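Glycoside hydrolase (Streptococcus pneumoniae serotype 4, PDB 6ORH) probably hydrolyses alpha-L-fucosidic linkages in host-derived carbohydrate antigens, as a family 29 glycoside hydrolase with an added F5/8 type C domain. Local coordinates at residues K374-I379 / V424-I429; N32-Q37 / E47-S52. The protein carries 2 engineered substitutions. All blocks are in the same frame, centred on the assembly; numbering follows the deposited sequence.

Interaction 1: residues K374-I379 / V424-I429; sequences KTFDVI and VEAQKI
Phe376 and Val424 form a hydrogen-bonded antiparallel pair, one on each strand, in the F5/8 type C (galactose-binding-like) beta-sandwich of the protein. Two bonds join this pair, Phe376 N to Val424 O and Val424 N to Phe376 O, both 3.0 Å. Lys374 and Ala426 form the next such pair, with Lys374 N donating to Ala426 O at 2.9 Å in a nearly straight bond (176° at the hydrogen). Between them Thr375 and Glu425 make the non-hydrogen-bonded pair, where Thr375 CA comes within 3.2 Å of Val424 O in a CA-H...O contact.

The main bump is the Phe376 ring. With chi1 at 57°, CG is flanked by both the backbone N and C, and the ring leans toward Val424, the two side chains pointing the same way. Val424 CG1 lies over one ring face, 4.0 Å from the centroid, a CH-pi contact. The far end of the ring enters a hollow walled by Val424 CG1, Ala426 CB and Ile429: Phe376 CZ reaches Ile429 CG1 at 3.7 Å, the two side chains arriving from opposite directions. Beyond residue 427 the chain has turned a corner into the other sheet, so Phe376 bridges the two layers of the sandwich. Leu447 and Val398 add to the packing around this ring, and a classic beta bulge at Asp377 and Val378, opposite Tyr448, marks the corner in the first segment.

On the other face of the sheet, the Glu425 chain runs extended from a CG anti to its backbone N (chi1 -175°), with CG passing Thr375 OG1. One water joins the two polar ends: it donates to Glu425 OE2 at 2.8 Å and is hydrogen-bonded to Thr375 OG1 at 2.9 Å.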
# COMPACT_ATOMS: atom_id res chain seq x y z
N LYS A 374 11.40 -25.38 -0.01
CA LYS A 374 12.06 -24.42 -0.88
C LYS A 374 11.95 -23.04 -0.25
O LYS A 374 11.09 -22.83 0.60
CB LYS A 374 11.42 -24.41 -2.27
CG LYS A 374 11.27 -25.79 -2.91
CD LYS A 374 11.02 -25.76 -4.40
CE LYS A 374 10.88 -27.15 -4.97
NZ LYS A 374 10.28 -27.14 -6.33
N THR A 375 12.82 -22.12 -0.67
CA THR A 375 12.93 -20.80 -0.07
C THR A 375 12.47 -19.75 -1.08
O THR A 375 13.02 -19.65 -2.18
CB THR A 375 14.38 -20.51 0.34
OG1 THR A 375 14.66 -21.54 1.28
CG2 THR A 375 14.57 -19.17 1.01
N PHE A 376 11.45 -18.98 -0.66
CA PHE A 376 10.80 -18.03 -1.56
C PHE A 376 10.32 -16.81 -0.77
O PHE A 376 10.25 -16.83 0.47
CB PHE A 376 9.68 -18.72 -2.33
CG PHE A 376 8.65 -19.36 -1.42
CD1 PHE A 376 7.59 -18.62 -0.92
CD2 PHE A 376 8.75 -20.69 -1.07
CE1 PHE A 376 6.64 -19.20 -0.08
CE2 PHE A 376 7.81 -21.28 -0.23
CZ PHE A 376 6.76 -20.53 0.27
N ASP A 377 10.00 -15.73 -1.49
CA ASP A 377 9.46 -14.53 -0.88
C ASP A 377 8.49 -13.83 -1.82
O ASP A 377 8.08 -12.71 -1.53
CB ASP A 377 10.55 -13.54 -0.42
CG ASP A 377 11.52 -13.08 -1.49
OD1 ASP A 377 11.48 -13.59 -2.64
OD2 ASP A 377 12.39 -12.27 -1.15
N VAL A 378 8.14 -14.49 -2.94
CA VAL A 378 7.16 -13.93 -3.86
C VAL A 378 6.20 -15.02 -4.31
O VAL A 378 6.62 -16.08 -4.77
CB VAL A 378 7.80 -13.29 -5.11
CG1 VAL A 378 6.71 -12.61 -5.96
CG2 VAL A 378 8.87 -12.28 -4.74
N ILE A 379 4.89 -14.72 -4.27
CA ILE A 379 3.91 -15.58 -4.93
C ILE A 379 3.29 -14.80 -6.11
O ILE A 379 3.07 -13.61 -5.98
CB ILE A 379 2.85 -16.13 -3.95
CG1 ILE A 379 1.99 -17.21 -4.61
CG2 ILE A 379 2.00 -14.98 -3.37
CD1 ILE A 379 1.05 -18.00 -3.68
N VAL A 424 10.90 -17.20 3.38
CA VAL A 424 10.46 -18.36 4.16
C VAL A 424 10.95 -19.62 3.47
O VAL A 424 11.05 -19.67 2.24
CB VAL A 424 8.94 -18.35 4.40
CG1 VAL A 424 8.13 -18.51 3.12
CG2 VAL A 424 8.52 -19.43 5.39
N GLU A 425 11.30 -20.64 4.27
CA GLU A 425 11.57 -21.97 3.75
C GLU A 425 10.37 -22.86 4.10
O GLU A 425 10.05 -23.01 5.29
CB GLU A 425 12.87 -22.54 4.32
CG GLU A 425 13.25 -23.89 3.72
CD GLU A 425 14.56 -24.48 4.23
OE1 GLU A 425 14.72 -24.55 5.46
OE2 GLU A 425 15.42 -24.84 3.41
N ALA A 426 9.70 -23.39 3.08
CA ALA A 426 8.45 -24.10 3.29
C ALA A 426 8.18 -25.06 2.14
O ALA A 426 8.70 -24.90 1.03
CB ALA A 426 7.30 -23.13 3.49
N GLN A 427 7.36 -26.06 2.42
CA GLN A 427 7.00 -27.07 1.45
C GLN A 427 5.51 -26.97 1.12
O GLN A 427 5.09 -27.39 0.04
CB GLN A 427 7.33 -28.45 2.01
CG GLN A 427 6.94 -29.58 1.07
CD GLN A 427 7.59 -30.88 1.48
OE1 GLN A 427 8.65 -30.90 2.11
NE2 GLN A 427 6.92 -31.96 1.13
N LYS A 428 4.70 -26.48 2.09
CA LYS A 428 3.27 -26.41 1.89
C LYS A 428 2.78 -24.96 1.98
O LYS A 428 3.15 -24.22 2.89
CB LYS A 428 2.52 -27.32 2.86
CG LYS A 428 2.92 -28.79 2.71
CD LYS A 428 2.11 -29.73 3.56
CE LYS A 428 2.58 -31.17 3.45
NZ LYS A 428 1.66 -32.07 4.18
N ILE A 429 1.94 -24.59 1.00
CA ILE A 429 1.41 -23.24 0.87
C ILE A 429 -0.10 -23.34 0.65
O ILE A 429 -0.55 -24.24 -0.05
CB ILE A 429 2.10 -22.51 -0.31
CG1 ILE A 429 3.62 -22.43 -0.17
CG2 ILE A 429 1.49 -21.13 -0.53
CD1 ILE A 429 4.35 -23.63 -0.78
O HOH W 1 14.98 -24.35 0.71

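Interaction 2: residues N32-Q37 / E47-S52; sequences NTFYDQ and ERFNPS. With EDO (1,2-ethanediol), chain J.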
# COMPACT_ATOMS: atom_id res chain seq x y z
N ASN A 32 11.87 21.79 -24.36
CA ASN A 32 12.04 21.82 -22.91
C ASN A 32 13.40 21.28 -22.50
O ASN A 32 13.93 21.68 -21.46
CB ASN A 32 10.91 21.08 -22.18
CG ASN A 32 9.59 21.80 -22.30
OD1 ASN A 32 9.53 22.91 -22.82
ND2 ASN A 32 8.52 21.17 -21.81
N THR A 33 13.95 20.32 -23.26
CA THR A 33 15.24 19.73 -22.92
C THR A 33 16.31 20.82 -23.02
O THR A 33 17.28 20.76 -22.26
CB THR A 33 15.60 18.57 -23.87
OG1 THR A 33 14.44 17.72 -23.95
CG2 THR A 33 16.81 17.77 -23.45
N PHE A 34 16.15 21.72 -24.00
CA PHE A 34 17.14 22.76 -24.24
C PHE A 34 16.91 23.97 -23.33
O PHE A 34 17.85 24.73 -23.07
CB PHE A 34 17.17 23.12 -25.73
CG PHE A 34 17.70 21.98 -26.56
CD1 PHE A 34 19.07 21.82 -26.75
CD2 PHE A 34 16.83 21.04 -27.10
CE1 PHE A 34 19.56 20.75 -27.48
CE2 PHE A 34 17.32 19.97 -27.83
CZ PHE A 34 18.68 19.82 -28.01
N TYR A 35 15.69 24.14 -22.84
CA TYR A 35 15.38 25.23 -21.93
C TYR A 35 15.43 24.80 -20.46
O TYR A 35 15.15 25.63 -19.60
CB TYR A 35 14.02 25.85 -22.24
CG TYR A 35 14.06 26.81 -23.41
CD1 TYR A 35 14.14 26.36 -24.72
CD2 TYR A 35 14.09 28.18 -23.20
CE1 TYR A 35 14.21 27.23 -25.79
CE2 TYR A 35 14.14 29.07 -24.26
CZ TYR A 35 14.20 28.60 -25.57
OH TYR A 35 14.28 29.46 -26.62
N ASP A 36 15.76 23.52 -20.20
CA ASP A 36 15.91 23.03 -18.84
C ASP A 36 14.64 23.34 -18.03
O ASP A 36 14.69 23.97 -16.98
CB ASP A 36 17.21 23.57 -18.22
CG ASP A 36 17.61 22.94 -16.91
OD1 ASP A 36 17.13 21.83 -16.58
OD2 ASP A 36 18.45 23.55 -16.23
N GLN A 37 13.49 22.87 -18.53
CA GLN A 37 12.19 23.17 -17.95
C GLN A 37 11.25 21.99 -18.19
O GLN A 37 11.60 21.09 -18.96
CB GLN A 37 11.57 24.43 -18.57
CG GLN A 37 11.25 24.30 -20.06
CD GLN A 37 10.90 25.62 -20.72
OE1 GLN A 37 11.13 26.72 -20.20
NE2 GLN A 37 10.39 25.54 -21.94
N GLU A 47 15.56 27.73 -33.01
CA GLU A 47 16.99 27.66 -33.29
C GLU A 47 17.74 26.94 -32.17
O GLU A 47 18.84 26.43 -32.39
CB GLU A 47 17.58 29.05 -33.58
CG GLU A 47 16.82 29.82 -34.64
CD GLU A 47 17.13 29.50 -36.10
OE1 GLU A 47 18.05 28.70 -36.36
OE2 GLU A 47 16.44 30.06 -36.98
N ARG A 48 17.14 26.87 -30.96
CA ARG A 48 17.79 26.21 -29.83
C ARG A 48 17.69 24.68 -29.95
O ARG A 48 18.43 23.96 -29.28
CB ARG A 48 17.19 26.70 -28.50
CG ARG A 48 17.46 28.16 -28.17
CD ARG A 48 18.66 28.38 -27.28
NE ARG A 48 18.50 27.81 -25.94
CZ ARG A 48 17.95 28.45 -24.90
NH1 ARG A 48 17.51 29.69 -25.04
NH2 ARG A 48 17.84 27.85 -23.73
N PHE A 49 16.79 24.19 -30.81
CA PHE A 49 16.58 22.75 -30.95
C PHE A 49 17.62 22.18 -31.93
O PHE A 49 17.36 22.13 -33.14
CB PHE A 49 15.14 22.43 -31.38
CG PHE A 49 14.84 20.96 -31.39
CD1 PHE A 49 14.61 20.27 -30.20
CD2 PHE A 49 14.86 20.24 -32.58
CE1 PHE A 49 14.42 18.89 -30.21
CE2 PHE A 49 14.61 18.87 -32.60
CZ PHE A 49 14.38 18.21 -31.40
N ASN A 50 18.75 21.70 -31.39
CA ASN A 50 19.82 21.16 -32.23
C ASN A 50 20.57 20.02 -31.54
O ASN A 50 21.75 20.13 -31.20
CB ASN A 50 20.75 22.21 -32.83
CG ASN A 50 21.70 21.60 -33.85
OD1 ASN A 50 21.48 20.49 -34.35
ND2 ASN A 50 22.77 22.31 -34.14
N PRO A 51 19.93 18.85 -31.32
CA PRO A 51 20.63 17.66 -30.81
C PRO A 51 21.46 16.95 -31.89
O PRO A 51 21.03 15.94 -32.49
CB PRO A 51 19.46 16.75 -30.40
CG PRO A 51 18.37 17.13 -31.41
CD PRO A 51 18.49 18.64 -31.56
N SER A 52 22.68 17.44 -32.10
CA SER A 52 23.46 17.01 -33.26
C SER A 52 23.95 15.57 -33.13
O SER A 52 24.27 14.94 -34.15
CB SER A 52 24.61 17.93 -33.53
OG SER A 52 25.43 18.01 -32.37
C1 EDO J . 23.36 11.55 -35.81
O1 EDO J . 22.76 12.62 -35.14
C2 EDO J . 24.78 11.85 -35.87
O2 EDO J . 24.91 13.17 -36.34
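The Tyr35 ring carries the Arg48 guanidinium flat on one face, while one face of the Phe34 ring is crossed by the backbone of residues 48-50; both rings belong to the short helix 31-35 of the TIM-barrel fucosidase domain, packed here against the loop leading to helix 56-65. Arg48 CZ stands 3.9 Å from the Tyr35 centroid, close to the ring normal, a stacked cation-pi pair. The two planes are 25° apart. Bends at chi2 and chi3 fold the arginine back over the ring instead of letting it extend. The phenol end of Tyr35 is tied to Asp45 N, in the intervening loop.

Over the Phe34 face, Arg48 O sits 3.3 Å above the ring plane, offset toward the rim, with Asn50 N on the same side. Pro51 CB lies at the edge of this ring, in its plane, and Pro51 CD approaches Phe34 CZ at 3.7 Å. Pro51 also places CD over the face of Phe49 and is the centre of an inverse gamma turn. Phe49 meets Phe34 obliquely, its CD1 being 3.6 Å from Phe34 CE2, and Phe49 also meets the ring of Phe29. The guanidinium makes one hydrogen bond across the contact: Arg48 NH2 donates to Phe34 O at 3.2 Å, from above the carbonyl plane.

The contacts sit on opposite sides of the chain's centre, about 36 Å apart at their nearest atoms, and share no helix or strand. Interaction 1 belongs to the beta-sandwich, interaction 2 to the TIM-barrel alpha-L-fucosidase domain. The first is ordered by backbone pairing, with four main-chain hydrogen bonds, a buried aromatic plug between the layers and a water-bridged Thr-Glu pair on the opposite face. The second has no strand pairing: its single cross-segment hydrogen bond runs from a side chain to a carbonyl, and rings and a charged flat group do the rest. Both are partly buried, interaction 1 more so (half its touching residues against a third), and both lie away from the annotated sites.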